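PDB 4RYE: D-alanyl-D-alanine carboxypeptidase DacB2 from Mycobacterium tuberculosis H37Rv, which acts as a serine-type D,D-carboxypeptidase in vitro and probably cleaves the terminal D-Ala-D-Ala of peptidoglycan stem peptides. Local coordinates for residues V41-L53 with K208-V220. Sequence-based numbering, arbitrary orientation.
Sequences VAHPPASTIKVLL and KTGYTNAARKTFV
Two signature motifs of the penicillin-binding fold meet here: S47-T48-I49-K50, the SxxK motif at the start of helix 50-60, lies against K208-T209-G210, the KTG motif on the edge strand 204-212. The inferred acylating serine S47 sets its CB 3.4 Å from T209 O and 3.6 Å from K208 NZ. Its OG sits beside its own backbone N (chi1 -81°), where it takes a 2.6 Å bond from K50 NZ, the proton acceptor by similarity, and bonds S102 OG as well. Water 2 lies 2.8 Å from S47 OG and accepts from Y211 N, linking the serine to the strand in the region where S11 peptidases and β-lactamases form their oxyanion hole. K208 runs along the start of the helix, its CG against S47 O and its CB against V51 CG2; bends at chi2 (73°) and chi4 (67°) turn NZ back to T209 O, in its carbonyl plane, and to S102 OG. The lysine ammonium nitrogens of K50 and K208 remain 5.3 Å apart; S102 OG bonds K50 NZ only weakly, and N104 OD1 and S142 O also hold that nitrogen. G210 comes within 4.3 Å of S47, CA to CA, the strand backbone lying directly against the serine. Ahead of the serine, P45 O is gripped by three donors: T48 N, T48 OG1 and, across the contact, T218 OG1 at 2.9 Å, which approaches from above the carbonyl plane. T48 CG2 packs on that same T218 hydroxyl oxygen. A46 CB rests over the G210-Y211 peptide and also touches T212 CG2 and A215 CB, and P44 CB meets A215 CB at 3.7 Å. Beyond them water 1 donates to both P44 O and A215 O, bridging the turn between the two strands to the loop entering the helix.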
loop_
_atom_site.group_PDB
_atom_site.type_symbol
_atom_site.label_atom_id
_atom_site.label_comp_id
_atom_site.label_asym_id
_atom_site.label_seq_id
_atom_site.Cartn_x
_atom_site.Cartn_y
_atom_site.Cartn_z
ATOM N N VAL A 41 2.494 16.801 2.323
ATOM C CA VAL A 41 1.906 17.016 3.646
ATOM C C VAL A 41 1.755 15.671 4.361
ATOM O O VAL A 41 1.178 14.731 3.803
ATOM C CB VAL A 41 0.543 17.742 3.541
ATOM C CG1 VAL A 41 -0.172 17.750 4.887
ATOM C CG2 VAL A 41 0.737 19.167 3.024
ATOM N N ALA A 42 2.277 15.571 5.586
ATOM C CA ALA A 42 2.278 14.299 6.321
ATOM C C ALA A 42 0.924 13.975 6.941
ATOM O O ALA A 42 0.285 14.831 7.553
ATOM C CB ALA A 42 3.371 14.288 7.405
ATOM N N HIS A 43 0.502 12.726 6.773
ATOM C CA HIS A 43 -0.715 12.197 7.389
ATOM C C HIS A 43 -0.428 10.746 7.771
ATOM O O HIS A 43 0.528 10.152 7.276
ATOM C CB HIS A 43 -1.905 12.253 6.415
ATOM C CG HIS A 43 -2.402 13.637 6.137
ATOM N ND1 HIS A 43 -3.046 14.406 7.086
ATOM C CD2 HIS A 43 -2.354 14.392 5.011
ATOM C CE1 HIS A 43 -3.371 15.572 6.556
ATOM N NE2 HIS A 43 -2.960 15.591 5.300
ATOM N N PRO A 44 -1.233 10.178 8.675
ATOM C CA PRO A 44 -1.050 8.759 9.007
ATOM C C PRO A 44 -1.335 7.887 7.789
ATOM O O PRO A 44 -2.268 8.180 7.038
ATOM C CB PRO A 44 -2.097 8.519 10.104
ATOM C CG PRO A 44 -2.304 9.904 10.728
ATOM C CD PRO A 44 -2.212 10.843 9.555
ATOM N N PRO A 45 -0.530 6.838 7.584
ATOM C CA PRO A 45 -0.656 6.004 6.387
ATOM C C PRO A 45 -1.651 4.851 6.507
ATOM O O PRO A 45 -2.055 4.309 5.475
ATOM C CB PRO A 45 0.752 5.433 6.238
ATOM C CG PRO A 45 1.240 5.297 7.654
ATOM C CD PRO A 45 0.704 6.541 8.338
ATOM N N ALA A 46 -2.044 4.485 7.727
ATOM C CA ALA A 46 -2.800 3.253 7.940
ATOM C C ALA A 46 -2.131 2.099 7.188
ATOM O O ALA A 46 -0.906 2.050 7.092
ATOM C CB ALA A 46 -4.260 3.415 7.509
ATOM N N SER A 47 -2.937 1.197 6.630
ATOM C CA SER A 47 -2.427 -0.048 6.047
ATOM C C SER A 47 -1.587 0.125 4.780
ATOM O O SER A 47 -0.991 -0.840 4.309
ATOM C CB SER A 47 -3.577 -1.032 5.770
ATOM O OG SER A 47 -3.961 -1.737 6.938
ATOM N N THR A 48 -1.531 1.325 4.212
ATOM C CA THR A 48 -0.607 1.522 3.090
ATOM C C THR A 48 0.832 1.241 3.519
ATOM O O THR A 48 1.664 0.836 2.706
ATOM C CB THR A 48 -0.694 2.930 2.472
ATOM O OG1 THR A 48 -0.384 3.921 3.466
ATOM C CG2 THR A 48 -2.075 3.169 1.875
ATOM N N ILE A 49 1.117 1.440 4.803
ATOM C CA ILE A 49 2.453 1.185 5.332
ATOM C C ILE A 49 2.814 -0.303 5.272
ATOM O O ILE A 49 3.987 -0.662 5.362
ATOM C CB ILE A 49 2.622 1.732 6.772
ATOM C CG1 ILE A 49 4.061 2.200 7.017
ATOM C CG2 ILE A 49 2.235 0.685 7.804
ATOM C CD1 ILE A 49 4.495 3.365 6.152
ATOM N N LYS A 50 1.819 -1.173 5.093
ATOM C CA LYS A 50 2.107 -2.602 4.906
ATOM C C LYS A 50 2.959 -2.865 3.663
ATOM O O LYS A 50 3.642 -3.879 3.582
ATOM C CB LYS A 50 0.815 -3.432 4.843
ATOM C CG LYS A 50 0.072 -3.563 6.181
ATOM C CD LYS A 50 -1.202 -4.384 5.983
ATOM C CE LYS A 50 -1.843 -4.808 7.301
ATOM N NZ LYS A 50 -2.633 -3.706 7.892
ATOM N N VAL A 51 2.916 -1.964 2.689
ATOM C CA VAL A 51 3.785 -2.090 1.517
ATOM C C VAL A 51 5.255 -1.976 1.926
ATOM O O VAL A 51 6.126 -2.701 1.423
ATOM C CB VAL A 51 3.457 -1.016 0.450
ATOM C CG1 VAL A 51 4.401 -1.139 -0.741
ATOM C CG2 VAL A 51 2.001 -1.138 -0.015
ATOM N N LEU A 52 5.538 -1.057 2.835
ATOM C CA LEU A 52 6.881 -0.905 3.372
ATOM C C LEU A 52 7.309 -2.148 4.161
ATOM O O LEU A 52 8.454 -2.581 4.073
ATOM C CB LEU A 52 6.946 0.341 4.252
ATOM C CG LEU A 52 8.324 0.765 4.751
ATOM C CD1 LEU A 52 9.253 0.980 3.561
ATOM C CD2 LEU A 52 8.202 2.026 5.599
ATOM N N LEU A 53 6.394 -2.735 4.926
ATOM C CA LEU A 53 6.703 -3.993 5.613
ATOM C C LEU A 53 7.008 -5.085 4.589
ATOM O O LEU A 53 7.952 -5.854 4.756
ATOM C CB LEU A 53 5.532 -4.426 6.509
ATOM C CG LEU A 53 5.654 -5.824 7.127
ATOM C CD1 LEU A 53 6.867 -5.921 8.028
ATOM C CD2 LEU A 53 4.380 -6.162 7.897
ATOM N N LYS A 208 -2.929 -0.878 -2.640
ATOM C CA LYS A 208 -3.115 -1.206 -1.236
ATOM C C LYS A 208 -3.968 -0.117 -0.609
ATOM O O LYS A 208 -3.663 1.062 -0.755
ATOM C CB LYS A 208 -1.756 -1.298 -0.542
ATOM C CG LYS A 208 -1.841 -1.779 0.901
ATOM C CD LYS A 208 -2.166 -3.264 0.957
ATOM C CE LYS A 208 -2.538 -3.703 2.361
ATOM N NZ LYS A 208 -3.829 -3.104 2.809
ATOM N N THR A 209 -5.049 -0.505 0.056
ATOM C CA THR A 209 -5.937 0.449 0.716
ATOM C C THR A 209 -5.666 0.475 2.208
ATOM O O THR A 209 -5.053 -0.444 2.746
ATOM C CB THR A 209 -7.386 0.021 0.570
ATOM O OG1 THR A 209 -7.517 -1.310 1.090
ATOM C CG2 THR A 209 -7.796 0.039 -0.888
ATOM N N GLY A 210 -6.147 1.516 2.883
ATOM C CA GLY A 210 -6.045 1.570 4.331
ATOM C C GLY A 210 -7.096 2.448 4.976
ATOM O O GLY A 210 -7.622 3.373 4.351
ATOM N N TYR A 211 -7.410 2.163 6.234
ATOM C CA TYR A 211 -8.259 3.054 7.007
ATOM C C TYR A 211 -7.946 2.936 8.485
ATOM O O TYR A 211 -7.755 1.839 8.998
ATOM C CB TYR A 211 -9.756 2.760 6.795
ATOM C CG TYR A 211 -10.639 3.654 7.655
ATOM C CD1 TYR A 211 -11.018 4.913 7.214
ATOM C CD2 TYR A 211 -11.051 3.256 8.922
ATOM C CE1 TYR A 211 -11.795 5.743 7.995
ATOM C CE2 TYR A 211 -11.828 4.083 9.713
ATOM C CZ TYR A 211 -12.199 5.324 9.241
ATOM O OH TYR A 211 -12.974 6.152 10.017
ATOM N N THR A 212 -7.889 4.081 9.156
ATOM C CA THR A 212 -8.002 4.152 10.607
ATOM C C THR A 212 -8.735 5.446 10.889
ATOM O O THR A 212 -8.908 6.270 9.994
ATOM C CB THR A 212 -6.640 4.199 11.347
ATOM O OG1 THR A 212 -5.974 5.426 11.034
ATOM C CG2 THR A 212 -5.742 3.005 10.993
ATOM N N ASN A 213 -9.154 5.637 12.132
ATOM C CA ASN A 213 -9.829 6.869 12.506
ATOM C C ASN A 213 -8.905 8.076 12.307
ATOM O O ASN A 213 -9.329 9.122 11.823
ATOM C CB ASN A 213 -10.323 6.787 13.952
ATOM C CG ASN A 213 -11.396 7.808 14.254
ATOM O OD1 ASN A 213 -12.322 8.003 13.463
ATOM N ND2 ASN A 213 -11.274 8.478 15.397
ATOM N N ALA A 214 -7.634 7.918 12.661
ATOM C CA ALA A 214 -6.662 9.004 12.529
ATOM C C ALA A 214 -6.207 9.242 11.083
ATOM O O ALA A 214 -5.956 10.382 10.691
ATOM C CB ALA A 214 -5.455 8.753 13.434
ATOM N N ALA A 215 -6.088 8.171 10.299
ATOM C CA ALA A 215 -5.635 8.281 8.913
ATOM C C ALA A 215 -6.748 8.653 7.952
ATOM O O ALA A 215 -6.484 9.166 6.855
ATOM C CB ALA A 215 -5.003 6.969 8.458
ATOM N N ARG A 216 -7.984 8.371 8.351
ATOM C CA ARG A 216 -9.103 8.313 7.411
ATOM C C ARG A 216 -8.743 7.329 6.285
ATOM O O ARG A 216 -8.038 6.346 6.535
ATOM C CB ARG A 216 -9.479 9.715 6.911
ATOM C CG ARG A 216 -9.931 10.619 8.059
ATOM C CD ARG A 216 -10.212 12.046 7.641
ATOM N NE ARG A 216 -10.614 12.824 8.809
ATOM C CZ ARG A 216 -11.086 14.065 8.774
ATOM N NH1 ARG A 216 -11.220 14.695 7.615
ATOM N NH2 ARG A 216 -11.424 14.671 9.906
ATOM N N LYS A 217 -9.208 7.560 5.062
ATOM C CA LYS A 217 -8.945 6.577 3.996
ATOM C C LYS A 217 -7.639 6.847 3.290
ATOM O O LYS A 217 -7.341 7.991 2.944
ATOM C CB LYS A 217 -10.076 6.554 2.962
ATOM C CG LYS A 217 -11.463 6.326 3.546
ATOM C CD LYS A 217 -12.467 5.977 2.455
ATOM C CE LYS A 217 -12.036 4.695 1.766
ATOM N NZ LYS A 217 -13.082 4.115 0.909
ATOM N N THR A 218 -6.849 5.797 3.068
ATOM C CA THR A 218 -5.623 5.938 2.286
ATOM C C THR A 218 -5.581 4.905 1.155
ATOM O O THR A 218 -6.241 3.868 1.214
ATOM C CB THR A 218 -4.359 5.796 3.160
ATOM O OG1 THR A 218 -4.362 4.508 3.789
ATOM C CG2 THR A 218 -4.304 6.884 4.236
ATOM N N PHE A 219 -4.782 5.183 0.137
ATOM C CA PHE A 219 -4.622 4.253 -0.960
ATOM C C PHE A 219 -3.363 4.595 -1.721
ATOM O O PHE A 219 -3.014 5.771 -1.875
ATOM C CB PHE A 219 -5.829 4.304 -1.910
ATOM C CG PHE A 219 -5.668 3.440 -3.137
ATOM C CD1 PHE A 219 -5.902 2.074 -3.072
ATOM C CD2 PHE A 219 -5.282 3.992 -4.350
ATOM C CE1 PHE A 219 -5.754 1.269 -4.195
ATOM C CE2 PHE A 219 -5.124 3.197 -5.477
ATOM C CZ PHE A 219 -5.362 1.833 -5.399
ATOM N N VAL A 220 -2.681 3.556 -2.180
ATOM C CA VAL A 220 -1.569 3.704 -3.103
ATOM C C VAL A 220 -1.713 2.584 -4.125
ATOM O O VAL A 220 -2.125 1.482 -3.789
ATOM C CB VAL A 220 -0.193 3.644 -2.382
ATOM C CG1 VAL A 220 0.022 2.283 -1.686
ATOM C CG2 VAL A 220 0.927 3.931 -3.363
HETATM O O HOH W 1 -4.038 9.824 5.917
HETATM O O HOH W 2 -5.527 0.290 8.036
#